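Local coordinates for protein putative peptidase M23 (Pseudomonas aeruginosa PAO1, PDB 2HSI) that binds a zinc ion and probably acts as a metalloendopeptidase of the peptidase M23 family, at residues 149-157 with 193-201; 220-228 with 259-267. All coordinates share one frame; numbering follows the deposited sequence.

Overall arrangement
Interaction 2 pairs two neighbouring strands of the sheet that carries the zinc site, and interaction 1, a loop laid along the turn and strand ends of 193-201, covers one side of that sheet. Their centres are about 10 Å apart, and they meet directly. Pro157 CB packs on Phe226 CE1 at 3.5 Å, Leu154 CD1 on Trp262 CZ2 at 3.6 Å, and Pro149 CG on Phe222 CD2 at 3.7 Å. The zinc lies on the other side of strand 260-266, with His261. Interaction 1 does not touch the metal: the side chain of Pro157 is about 11 Å from the zinc, and that of Ile193 about 8 Å from that of His261.

Interaction 1. Residues 149-157 with 193-201; sequences PSNLMLDKP and IKAPAAGKV
The flat amide of Asn151 has the methyl of Ala197 lying obliquely against it, with CB 3.3 Å from OD1, while the ND2 edge carries two bonds close to the amide plane. One N-H of ND2 goes to Pro196 O and the other to Met153 O, so both protons are used, which holds the amide against turning. CG stands between the backbone N and the carbonyl carbon (chi1 46°), which brings the ND2 edge to the turn at Pro196. In this part of the M23 peptidase fold, the loop 149-157 is laid along the turn and strand ends of 193-201, where strands 192-194 and 199-207 are linked. Pro196 O is gripped twice, since Asp155 N also donates to it at 3.1 Å; the two donors take its two lone pairs. A proline suits this place, having no N-H of its own to bond and a compact ring: its CB packs 3.9 Å from Leu154 CB, while Leu154 CD2 reaches the small Ala197. At one end Ser150 OG accepts from Ala198 N at 3.1 Å, and a water ties Ser150 N to Ala198 O. Asp155 forms a salt bridge with Arg242, and Lys194 one with Asp159. At the far end Pro157 O receives the N-H of Lys194 in an almost straight bond of 2.8 Å (174°).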
ATOM      1  N   PRO A 149      10.425  -2.202   5.142  1.00 23.73           N
ATOM      2  CA  PRO A 149      10.118  -0.800   4.925  1.00 16.28           C
ATOM      3  C   PRO A 149      10.962   0.148   5.775  1.00 26.16           C
ATOM      4  O   PRO A 149      11.247  -0.125   6.962  1.00 20.63           O
ATOM      5  CB  PRO A 149       8.650  -0.701   5.326  1.00 18.10           C
ATOM      6  CG  PRO A 149       8.111  -2.043   4.991  1.00 21.20           C
ATOM      7  CD  PRO A 149       9.205  -2.967   5.441  1.00 23.68           C
ATOM      8  N   SER A 150      11.357   1.251   5.151  1.00 21.12           N
ATOM      9  CA  SER A 150      12.155   2.289   5.813  1.00 25.44           C
ATOM     10  C   SER A 150      11.384   2.947   6.954  1.00 25.49           C
ATOM     11  O   SER A 150      11.950   3.257   8.002  1.00 31.74           O
ATOM     12  CB  SER A 150      12.623   3.340   4.797  1.00 21.60           C
ATOM     13  OG  SER A 150      11.581   4.253   4.444  1.00 22.24           O
ATOM     14  N   ASN A 151      10.085   3.141   6.739  1.00 25.14           N
ATOM     15  CA  ASN A 151       9.183   3.707   7.741  1.00 29.20           C
ATOM     16  C   ASN A 151       7.776   3.209   7.504  1.00 27.89           C
ATOM     17  O   ASN A 151       7.344   3.078   6.349  1.00 28.58           O
ATOM     18  CB  ASN A 151       9.210   5.246   7.720  1.00 31.63           C
ATOM     19  CG  ASN A 151       9.125   5.826   6.313  1.00 25.68           C
ATOM     20  OD1 ASN A 151       9.985   5.569   5.469  1.00 29.67           O
ATOM     21  ND2 ASN A 151       8.112   6.635   6.066  1.00 20.94           N
ATOM     22  N   LEU A 152       7.063   2.915   8.589  1.00 27.52           N
ATOM     23  CA  LEU A 152       5.688   2.443   8.471  1.00 25.85           C
ATOM     24  C   LEU A 152       4.712   3.594   8.570  1.00 21.92           C
ATOM     25  O   LEU A 152       3.647   3.560   7.953  1.00 26.38           O
ATOM     26  CB  LEU A 152       5.366   1.369   9.511  1.00 25.69           C
ATOM     27  CG  LEU A 152       6.153   0.057   9.511  1.00 28.63           C
ATOM     28  CD1 LEU A 152       5.619  -0.840  10.630  1.00 29.36           C
ATOM     29  CD2 LEU A 152       6.096  -0.659   8.171  1.00 22.02           C
ATOM     30  N   MET A 153       5.073   4.614   9.347  1.00 20.76           N
ATOM     31  CA  MET A 153       4.351   5.877   9.304  1.00 24.27           C
ATOM     32  C   MET A 153       4.847   6.630   8.082  1.00 22.64           C
ATOM     33  O   MET A 153       6.042   6.942   7.969  1.00 29.20           O
ATOM     34  CB  MET A 153       4.548   6.711  10.571  1.00 25.22           C
ATOM     35  CG  MET A 153       3.679   7.973  10.591  1.00 37.75           C
ATOM     36  SD  MET A 153       3.767   8.986  12.085  1.00 48.62           S
ATOM     37  CE  MET A 153       2.410  10.129  11.792  1.00 42.70           C
ATOM     38  N   LEU A 154       3.924   6.916   7.174  1.00 23.13           N
ATOM     39  CA  LEU A 154       4.256   7.466   5.862  1.00 21.92           C
ATOM     40  C   LEU A 154       4.110   8.975   5.818  1.00 30.74           C
ATOM     41  O   LEU A 154       3.262   9.547   6.510  1.00 22.32           O
ATOM     42  CB  LEU A 154       3.356   6.834   4.794  1.00 21.69           C
ATOM     43  CG  LEU A 154       3.419   5.317   4.623  1.00 22.13           C
ATOM     44  CD1 LEU A 154       2.477   4.849   3.521  1.00 17.64           C
ATOM     45  CD2 LEU A 154       4.841   4.868   4.351  1.00 17.50           C
ATOM     46  N   ASP A 155       4.948   9.619   5.008  1.00 25.17           N
ATOM     47  CA  ASP A 155       4.774  11.031   4.724  1.00 26.59           C
ATOM     48  C   ASP A 155       3.653  11.190   3.722  1.00 27.95           C
ATOM     49  O   ASP A 155       3.439  10.317   2.884  1.00 25.36           O
ATOM     50  CB  ASP A 155       6.036  11.634   4.114  1.00 26.69           C
ATOM     51  CG  ASP A 155       7.208  11.644   5.063  1.00 28.28           C
ATOM     52  OD1 ASP A 155       7.013  11.567   6.294  1.00 27.47           O
ATOM     53  OD2 ASP A 155       8.342  11.745   4.558  1.00 28.89           O
ATOM     54  N   LYS A 156       2.942  12.309   3.814  1.00 24.62           N
ATOM     55  CA  LYS A 156       2.058  12.741   2.742  1.00 31.41           C
ATOM     56  C   LYS A 156       2.903  12.901   1.477  1.00 25.96           C
ATOM     57  O   LYS A 156       3.986  13.485   1.529  1.00 29.16           O
ATOM     58  CB  LYS A 156       1.384  14.066   3.093  1.00 31.63           C
ATOM     59  CG  LYS A 156       0.326  13.964   4.171  1.00 39.19           C
ATOM     60  CD  LYS A 156      -0.122  15.339   4.631  1.00 46.04           C
ATOM     61  CE  LYS A 156      -0.864  16.069   3.531  1.00 48.69           C
ATOM     62  NZ  LYS A 156      -1.279  17.430   3.962  1.00 53.94           N
ATOM     63  N   PRO A 157       2.437  12.333   0.352  1.00 27.90           N
ATOM     64  CA  PRO A 157       3.165  12.443  -0.911  1.00 22.08           C
ATOM     65  C   PRO A 157       3.106  13.826  -1.561  1.00 26.44           C
ATOM     66  O   PRO A 157       3.946  14.134  -2.407  1.00 26.19           O
ATOM     67  CB  PRO A 157       2.506  11.392  -1.798  1.00 23.93           C
ATOM     68  CG  PRO A 157       1.181  11.155  -1.210  1.00 30.60           C
ATOM     69  CD  PRO A 157       1.207  11.537   0.224  1.00 26.37           C
ATOM     70  N   ILE A 193       5.272  15.027  -6.552  1.00 24.24           N
ATOM     71  CA  ILE A 193       4.823  13.890  -5.745  1.00 27.11           C
ATOM     72  C   ILE A 193       6.046  13.206  -5.163  1.00 21.58           C
ATOM     73  O   ILE A 193       6.938  12.795  -5.904  1.00 22.30           O
ATOM     74  CB  ILE A 193       3.981  12.876  -6.576  1.00 25.47           C
ATOM     75  CG1 ILE A 193       2.725  13.557  -7.132  1.00 29.43           C
ATOM     76  CG2 ILE A 193       3.570  11.666  -5.721  1.00 24.71           C
ATOM     77  CD1 ILE A 193       1.972  12.726  -8.170  1.00 25.25           C
ATOM     78  N   LYS A 194       6.079  13.097  -3.839  1.00 21.73           N
ATOM     79  CA  LYS A 194       7.230  12.535  -3.138  1.00 19.91           C
ATOM     80  C   LYS A 194       6.953  11.140  -2.573  1.00 18.03           C
ATOM     81  O   LYS A 194       5.835  10.854  -2.154  1.00 21.82           O
ATOM     82  CB  LYS A 194       7.728  13.501  -2.063  1.00 24.47           C
ATOM     83  CG  LYS A 194       8.318  14.801  -2.634  1.00 31.23           C
ATOM     84  CD  LYS A 194       8.207  15.958  -1.655  1.00 51.61           C
ATOM     85  CE  LYS A 194       6.803  16.558  -1.661  1.00 65.28           C
ATOM     86  NZ  LYS A 194       6.648  17.648  -0.661  1.00 68.68           N
ATOM     87  N   ALA A 195       7.968  10.273  -2.605  1.00 20.65           N
ATOM     88  CA  ALA A 195       7.865   8.918  -2.037  1.00 17.97           C
ATOM     89  C   ALA A 195       7.538   8.991  -0.545  1.00 15.07           C
ATOM     90  O   ALA A 195       8.269   9.627   0.220  1.00 18.43           O
ATOM     91  CB  ALA A 195       9.147   8.148  -2.262  1.00 20.83           C
ATOM     92  N   PRO A 196       6.414   8.377  -0.133  1.00 18.54           N
ATOM     93  CA  PRO A 196       5.988   8.355   1.282  1.00 16.26           C
ATOM     94  C   PRO A 196       6.944   7.583   2.200  1.00 20.60           C
ATOM     95  O   PRO A 196       6.997   7.863   3.407  1.00 19.82           O
ATOM     96  CB  PRO A 196       4.623   7.641   1.225  1.00 25.17           C
ATOM     97  CG  PRO A 196       4.163   7.773  -0.188  1.00 23.25           C
ATOM     98  CD  PRO A 196       5.431   7.700  -1.003  1.00 22.19           C
ATOM     99  N   ALA A 197       7.652   6.611   1.621  1.00 19.57           N
ATOM    100  CA  ALA A 197       8.740   5.857   2.256  1.00 19.78           C
ATOM    101  C   ALA A 197       9.706   5.490   1.151  1.00 15.42           C
ATOM    102  O   ALA A 197       9.366   5.619  -0.029  1.00 18.95           O
ATOM    103  CB  ALA A 197       8.205   4.574   2.910  1.00 21.19           C
ATOM    104  N   ALA A 198      10.886   4.978   1.509  1.00 18.74           N
ATOM    105  CA  ALA A 198      11.839   4.501   0.494  1.00 15.72           C
ATOM    106  C   ALA A 198      11.274   3.288  -0.233  1.00 19.55           C
ATOM    107  O   ALA A 198      10.398   2.597   0.280  1.00 16.09           O
ATOM    108  CB  ALA A 198      13.188   4.163   1.113  1.00 13.87           C
ATOM    109  N   GLY A 199      11.759   3.038  -1.439  1.00 19.58           N
ATOM    110  CA  GLY A 199      11.287   1.881  -2.193  1.00 15.90           C
ATOM    111  C   GLY A 199      11.826   1.790  -3.594  1.00 17.55           C
ATOM    112  O   GLY A 199      12.526   2.690  -4.059  1.00 18.57           O
ATOM    113  N   LYS A 200      11.495   0.691  -4.265  1.00 14.90           N
ATOM    114  CA  LYS A 200      11.920   0.466  -5.633  1.00 15.21           C
ATOM    115  C   LYS A 200      10.716   0.650  -6.566  1.00 19.77           C
ATOM    116  O   LYS A 200       9.618   0.162  -6.272  1.00 17.28           O
ATOM    117  CB  LYS A 200      12.523  -0.941  -5.767  1.00 16.51           C
ATOM    118  CG  LYS A 200      13.065  -1.271  -7.158  1.00 15.20           C
ATOM    119  CD  LYS A 200      13.576  -2.709  -7.234  1.00 20.47           C
ATOM    120  CE  LYS A 200      14.826  -2.904  -6.390  1.00 33.33           C
ATOM    121  NZ  LYS A 200      15.624  -4.072  -6.839  1.00 44.16           N
ATOM    122  N   VAL A 201      10.924   1.376  -7.667  1.00 17.75           N
ATOM    123  CA  VAL A 201       9.901   1.528  -8.712  1.00 16.44           C
ATOM    124  C   VAL A 201       9.743   0.182  -9.427  1.00 15.18           C
ATOM    125  O   VAL A 201      10.660  -0.277 -10.100  1.00 17.62           O
ATOM    126  CB  VAL A 201      10.259   2.657  -9.710  1.00 22.17           C
ATOM    127  CG1 VAL A 201       9.145   2.841 -10.743  1.00 19.88           C
ATOM    128  CG2 VAL A 201      10.516   3.975  -8.960  1.00 15.61           C
TER
HETATM  129  O   HOH W   1      11.123   0.885   2.258  1.00 19.36           O
HETATM  130  O   HOH W   2       8.028  12.408   1.682  1.00 39.67           O

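Interaction 2. Residues 220-228 with 259-267; sequences QGFISMFCH and HMHWNVSLN. With ZN (zinc ion), chain C.
His259, which meets His228 across the contact, and His261, which meets Cys227, bind the zinc through NE2 of His259 at 2.4 Å and ND1 of His261 at 2.1 Å; His180 and Asp184 complete the site. An imidazole suits His261 because it can work on both sides: while ND1 holds the metal, NE2 donates to Asn263 OD1 at 2.8 Å, from above the carbonyl plane, and this second-shell bond limits rotation of the ring. Cys227 SG lies obliquely against the same ring. The His228 ring is near parallel to that of His259 (24°) but slid apart, its CD2 3.2 Å from His259 ND1, and is anchored through ND1 to the carbonyl of Thr252. Asn263 is in turn flanked by Met225, whose flexible chain bends to bring SD within 3.4 Å of Asn263 ND2.

Beneath these groups the backbones hold the two strands antiparallel. Ile223 with Ser265 and Met225 with Asn263 are hydrogen-bonded pairs, each joined by two N-H to O bonds. On the other face Phe226 and Trp262 lie with Ser224 and Val264. The extended first torsion of Trp262 (chi1 176°) swings the indole alongside Phe226, planes at 8° but offset, and puts NE1 next to Ser224. This N-H runs in the ring plane to Ser224 OG at 3.1 Å; a short hydroxyl suits the buried spot because it can serve two partners at once, the indole and NE2 of His218. Further along, Phe222 CD1 rests 3.6 Å from Leu266 CD2, and helix 273-277 packs beside Trp262, Val264 and Leu266. Two histidines separated by one residue, entering a central antiparallel strand and joined at zinc by a histidine and an aspartate from elsewhere, are the signature of the M23 peptidase metal site.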
ATOM      1  N   GLN A 220       8.059  -6.170   1.142  1.00 15.23           N
ATOM      2  CA  GLN A 220       7.134  -7.156   1.735  1.00 15.40           C
ATOM      3  C   GLN A 220       5.658  -6.820   1.502  1.00 16.14           C
ATOM      4  O   GLN A 220       4.843  -6.828   2.428  1.00 16.38           O
ATOM      5  CB  GLN A 220       7.435  -7.398   3.229  1.00 15.79           C
ATOM      6  CG  GLN A 220       8.790  -8.051   3.492  1.00 16.83           C
ATOM      7  CD  GLN A 220       8.935  -8.594   4.901  1.00 18.78           C
ATOM      8  OE1 GLN A 220       7.963  -9.000   5.539  1.00 14.03           O
ATOM      9  NE2 GLN A 220      10.171  -8.635   5.382  1.00 22.29           N
ATOM     10  N   GLY A 221       5.350  -6.516   0.251  1.00 16.29           N
ATOM     11  CA  GLY A 221       3.990  -6.245  -0.189  1.00 15.92           C
ATOM     12  C   GLY A 221       3.428  -4.877   0.141  1.00 18.19           C
ATOM     13  O   GLY A 221       2.304  -4.564  -0.257  1.00 14.02           O
ATOM     14  N   PHE A 222       4.195  -4.075   0.885  1.00 14.31           N
ATOM     15  CA  PHE A 222       3.802  -2.728   1.280  1.00 14.13           C
ATOM     16  C   PHE A 222       4.118  -1.824   0.103  1.00 19.15           C
ATOM     17  O   PHE A 222       5.281  -1.553  -0.179  1.00 14.53           O
ATOM     18  CB  PHE A 222       4.602  -2.303   2.516  1.00 16.08           C
ATOM     19  CG  PHE A 222       4.175  -0.996   3.140  1.00 17.02           C
ATOM     20  CD1 PHE A 222       2.859  -0.548   3.080  1.00 14.02           C
ATOM     21  CD2 PHE A 222       5.104  -0.242   3.874  1.00 17.94           C
ATOM     22  CE1 PHE A 222       2.481   0.639   3.703  1.00 17.60           C
ATOM     23  CE2 PHE A 222       4.740   0.947   4.497  1.00 21.81           C
ATOM     24  CZ  PHE A 222       3.430   1.389   4.416  1.00 19.46           C
ATOM     25  N   ILE A 223       3.078  -1.381  -0.595  1.00 13.86           N
ATOM     26  CA  ILE A 223       3.240  -0.753  -1.922  1.00 15.14           C
ATOM     27  C   ILE A 223       2.419   0.541  -2.039  1.00 20.13           C
ATOM     28  O   ILE A 223       1.226   0.561  -1.689  1.00 20.53           O
ATOM     29  CB  ILE A 223       2.866  -1.776  -3.050  1.00 16.08           C
ATOM     30  CG1 ILE A 223       3.924  -2.901  -3.142  1.00 15.56           C
ATOM     31  CG2 ILE A 223       2.663  -1.085  -4.441  1.00 15.95           C
ATOM     32  CD1 ILE A 223       3.481  -4.146  -3.880  1.00 16.26           C
ATOM     33  N   SER A 224       3.051   1.615  -2.522  1.00 16.14           N
ATOM     34  CA  SER A 224       2.321   2.824  -2.927  1.00 18.57           C
ATOM     35  C   SER A 224       2.129   2.852  -4.440  1.00 18.12           C
ATOM     36  O   SER A 224       3.032   2.498  -5.201  1.00 16.13           O
ATOM     37  CB  SER A 224       3.039   4.102  -2.493  1.00 18.62           C
ATOM     38  OG  SER A 224       2.945   4.296  -1.091  1.00 20.83           O
ATOM     39  N   MET A 225       0.946   3.274  -4.863  1.00 16.28           N
ATOM     40  CA  MET A 225       0.669   3.495  -6.277  1.00 16.96           C
ATOM     41  C   MET A 225       0.188   4.930  -6.442  1.00 19.95           C
ATOM     42  O   MET A 225      -0.550   5.447  -5.590  1.00 20.98           O
ATOM     43  CB  MET A 225      -0.364   2.485  -6.793  1.00 19.64           C
ATOM     44  CG  MET A 225      -0.789   2.654  -8.269  1.00 18.35           C
ATOM     45  SD  MET A 225      -2.046   3.937  -8.514  1.00 23.71           S
ATOM     46  CE  MET A 225      -3.180   3.079  -9.613  1.00 25.64           C
ATOM     47  N   PHE A 226       0.623   5.573  -7.527  1.00 18.25           N
ATOM     48  CA  PHE A 226       0.173   6.925  -7.886  1.00 19.79           C
ATOM     49  C   PHE A 226      -0.217   6.945  -9.340  1.00 20.03           C
ATOM     50  O   PHE A 226       0.528   6.459 -10.179  1.00 17.66           O
ATOM     51  CB  PHE A 226       1.277   7.956  -7.650  1.00 20.68           C
ATOM     52  CG  PHE A 226       1.773   7.982  -6.249  1.00 24.34           C
ATOM     53  CD1 PHE A 226       1.139   8.765  -5.297  1.00 29.06           C
ATOM     54  CD2 PHE A 226       2.854   7.200  -5.867  1.00 24.80           C
ATOM     55  CE1 PHE A 226       1.579   8.777  -3.998  1.00 32.33           C
ATOM     56  CE2 PHE A 226       3.294   7.207  -4.552  1.00 33.38           C
ATOM     57  CZ  PHE A 226       2.660   7.999  -3.624  1.00 24.20           C
ATOM     58  N   CYS A 227      -1.374   7.525  -9.645  1.00 20.60           N
ATOM     59  CA  CYS A 227      -1.849   7.560 -11.022  1.00 17.73           C
ATOM     60  C   CYS A 227      -2.333   8.951 -11.445  1.00 20.35           C
ATOM     61  O   CYS A 227      -2.373   9.876 -10.628  1.00 20.99           O
ATOM     62  CB  CYS A 227      -2.908   6.488 -11.255  1.00 20.65           C
ATOM     63  SG  CYS A 227      -4.364   6.660 -10.219  1.00 29.37           S
ATOM     64  N   HIS A 228      -2.667   9.070 -12.734  1.00 27.91           N
ATOM     65  CA  HIS A 228      -3.030  10.334 -13.408  1.00 27.33           C
ATOM     66  C   HIS A 228      -1.910  11.378 -13.437  1.00 22.96           C
ATOM     67  O   HIS A 228      -2.188  12.558 -13.547  1.00 23.65           O
ATOM     68  CB  HIS A 228      -4.313  10.968 -12.830  1.00 27.13           C
ATOM     69  CG  HIS A 228      -5.460  10.014 -12.695  1.00 25.58           C
ATOM     70  ND1 HIS A 228      -6.095   9.457 -13.781  1.00 27.45           N
ATOM     71  CD2 HIS A 228      -6.087   9.524 -11.599  1.00 38.86           C
ATOM     72  CE1 HIS A 228      -7.068   8.665 -13.362  1.00 29.25           C
ATOM     73  NE2 HIS A 228      -7.083   8.688 -12.042  1.00 34.04           N
ATOM     74  N   HIS A 259      -6.047  15.293 -10.746  1.00 53.62           N
ATOM     75  CA  HIS A 259      -6.472  14.235  -9.836  1.00 48.51           C
ATOM     76  C   HIS A 259      -5.258  13.508  -9.242  1.00 43.82           C
ATOM     77  O   HIS A 259      -4.741  12.541  -9.807  1.00 43.24           O
ATOM     78  CB  HIS A 259      -7.452  13.285 -10.553  1.00 45.23           C
ATOM     79  CG  HIS A 259      -7.955  12.147  -9.712  1.00 47.39           C
ATOM     80  ND1 HIS A 259      -8.567  11.040 -10.260  1.00 42.08           N
ATOM     81  CD2 HIS A 259      -7.937  11.938  -8.373  1.00 46.96           C
ATOM     82  CE1 HIS A 259      -8.901  10.199  -9.299  1.00 45.34           C
ATOM     83  NE2 HIS A 259      -8.527  10.718  -8.144  1.00 47.25           N
ATOM     84  N   MET A 260      -4.818  14.010  -8.095  1.00 37.42           N
ATOM     85  CA  MET A 260      -3.788  13.377  -7.286  1.00 38.02           C
ATOM     86  C   MET A 260      -4.383  12.172  -6.534  1.00 32.51           C
ATOM     87  O   MET A 260      -5.107  12.337  -5.558  1.00 33.70           O
ATOM     88  CB  MET A 260      -3.213  14.422  -6.326  1.00 35.36           C
ATOM     89  CG  MET A 260      -2.279  13.904  -5.245  1.00 42.43           C
ATOM     90  SD  MET A 260      -0.921  12.927  -5.870  1.00 43.22           S
ATOM     91  CE  MET A 260      -0.522  11.988  -4.394  1.00 35.56           C
ATOM     92  N   HIS A 261      -4.102  10.968  -7.025  1.00 31.63           N
ATOM     93  CA  HIS A 261      -4.619   9.738  -6.420  1.00 29.19           C
ATOM     94  C   HIS A 261      -3.482   8.866  -5.891  1.00 26.34           C
ATOM     95  O   HIS A 261      -2.533   8.558  -6.618  1.00 23.45           O
ATOM     96  CB  HIS A 261      -5.489   8.950  -7.414  1.00 24.72           C
ATOM     97  CG  HIS A 261      -6.122   7.719  -6.829  1.00 35.08           C
ATOM     98  ND1 HIS A 261      -7.413   7.699  -6.348  1.00 33.36           N
ATOM     99  CD2 HIS A 261      -5.643   6.464  -6.659  1.00 39.31           C
ATOM    100  CE1 HIS A 261      -7.698   6.489  -5.899  1.00 34.87           C
ATOM    101  NE2 HIS A 261      -6.638   5.722  -6.074  1.00 36.95           N
ATOM    102  N   TRP A 262      -3.617   8.456  -4.632  1.00 23.21           N
ATOM    103  CA  TRP A 262      -2.635   7.616  -3.939  1.00 20.03           C
ATOM    104  C   TRP A 262      -3.293   6.348  -3.392  1.00 19.60           C
ATOM    105  O   TRP A 262      -4.233   6.428  -2.587  1.00 23.26           O
ATOM    106  CB  TRP A 262      -1.986   8.426  -2.809  1.00 24.49           C
ATOM    107  CG  TRP A 262      -0.987   7.692  -1.912  1.00 17.03           C
ATOM    108  CD1 TRP A 262      -0.151   6.669  -2.261  1.00 23.07           C
ATOM    109  CD2 TRP A 262      -0.714   7.974  -0.533  1.00 25.03           C
ATOM    110  NE1 TRP A 262       0.623   6.300  -1.188  1.00 18.66           N
ATOM    111  CE2 TRP A 262       0.295   7.083  -0.114  1.00 20.08           C
ATOM    112  CE3 TRP A 262      -1.231   8.895   0.393  1.00 24.25           C
ATOM    113  CZ2 TRP A 262       0.798   7.075   1.193  1.00 24.21           C
ATOM    114  CZ3 TRP A 262      -0.734   8.885   1.694  1.00 25.16           C
ATOM    115  CH2 TRP A 262       0.274   7.977   2.081  1.00 24.39           C
ATOM    116  N   ASN A 263      -2.814   5.190  -3.852  1.00 20.10           N
ATOM    117  CA  ASN A 263      -3.199   3.887  -3.286  1.00 18.95           C
ATOM    118  C   ASN A 263      -2.117   3.371  -2.372  1.00 20.34           C
ATOM    119  O   ASN A 263      -0.939   3.538  -2.674  1.00 17.58           O
ATOM    120  CB  ASN A 263      -3.407   2.843  -4.388  1.00 17.81           C
ATOM    121  CG  ASN A 263      -4.654   3.090  -5.207  1.00 26.25           C
ATOM    122  OD1 ASN A 263      -5.671   3.539  -4.685  1.00 24.93           O
ATOM    123  ND2 ASN A 263      -4.585   2.794  -6.497  1.00 40.31           N
ATOM    124  N   VAL A 264      -2.516   2.737  -1.266  1.00 19.24           N
ATOM    125  CA  VAL A 264      -1.592   1.973  -0.421  1.00 16.50           C
ATOM    126  C   VAL A 264      -2.094   0.540  -0.348  1.00 20.69           C
ATOM    127  O   VAL A 264      -3.269   0.302  -0.070  1.00 19.04           O
ATOM    128  CB  VAL A 264      -1.444   2.555   1.008  1.00 15.75           C
ATOM    129  CG1 VAL A 264      -0.644   1.593   1.916  1.00 17.10           C
ATOM    130  CG2 VAL A 264      -0.756   3.908   0.972  1.00 18.67           C
ATOM    131  N   SER A 265      -1.202  -0.405  -0.619  1.00 15.28           N
ATOM    132  CA  SER A 265      -1.537  -1.813  -0.582  1.00 17.59           C
ATOM    133  C   SER A 265      -0.664  -2.542   0.440  1.00 18.15           C
ATOM    134  O   SER A 265       0.504  -2.198   0.643  1.00 16.46           O
ATOM    135  CB  SER A 265      -1.386  -2.418  -1.974  1.00 12.88           C
ATOM    136  OG  SER A 265      -1.872  -3.754  -2.064  1.00 18.18           O
ATOM    137  N   LEU A 266      -1.260  -3.540   1.079  1.00 17.39           N
ATOM    138  CA  LEU A 266      -0.565  -4.476   1.965  1.00 19.39           C
ATOM    139  C   LEU A 266      -1.164  -5.833   1.678  1.00 20.07           C
ATOM    140  O   LEU A 266      -2.390  -5.964   1.620  1.00 22.29           O
ATOM    141  CB  LEU A 266      -0.813  -4.140   3.440  1.00 16.33           C
ATOM    142  CG  LEU A 266      -0.027  -3.027   4.137  1.00 20.63           C
ATOM    143  CD1 LEU A 266      -0.756  -2.625   5.414  1.00 21.83           C
ATOM    144  CD2 LEU A 266       1.390  -3.481   4.459  1.00 17.49           C
ATOM    145  N   ASN A 267      -0.308  -6.836   1.501  1.00 14.84           N
ATOM    146  CA  ASN A 267      -0.722  -8.209   1.158  1.00 18.63           C
ATOM    147  C   ASN A 267      -1.826  -8.288   0.101  1.00 17.71           C
ATOM    148  O   ASN A 267      -2.808  -9.010   0.272  1.00 15.58           O
ATOM    149  CB  ASN A 267      -1.075  -9.063   2.405  1.00 16.12           C
ATOM    150  CG  ASN A 267      -2.054  -8.380   3.356  1.00 16.98           C
ATOM    151  OD1 ASN A 267      -1.644  -7.694   4.289  1.00 16.41           O
ATOM    152  ND2 ASN A 267      -3.354  -8.534   3.101  1.00 16.87           N
TER
HETATM  153 ZN    ZN C 283      -8.794   9.293  -6.264  1.00 50.48          ZN
HETATM  154  O   HOH W   3       2.202  -6.367   2.644  1.00 15.15           O
HETATM  155  O   HOH W   4       0.291  -5.322  -1.708  1.00 15.21           O
HETATM  156  O   HOH W   5      -1.652  10.751  -8.220  1.00 31.41           O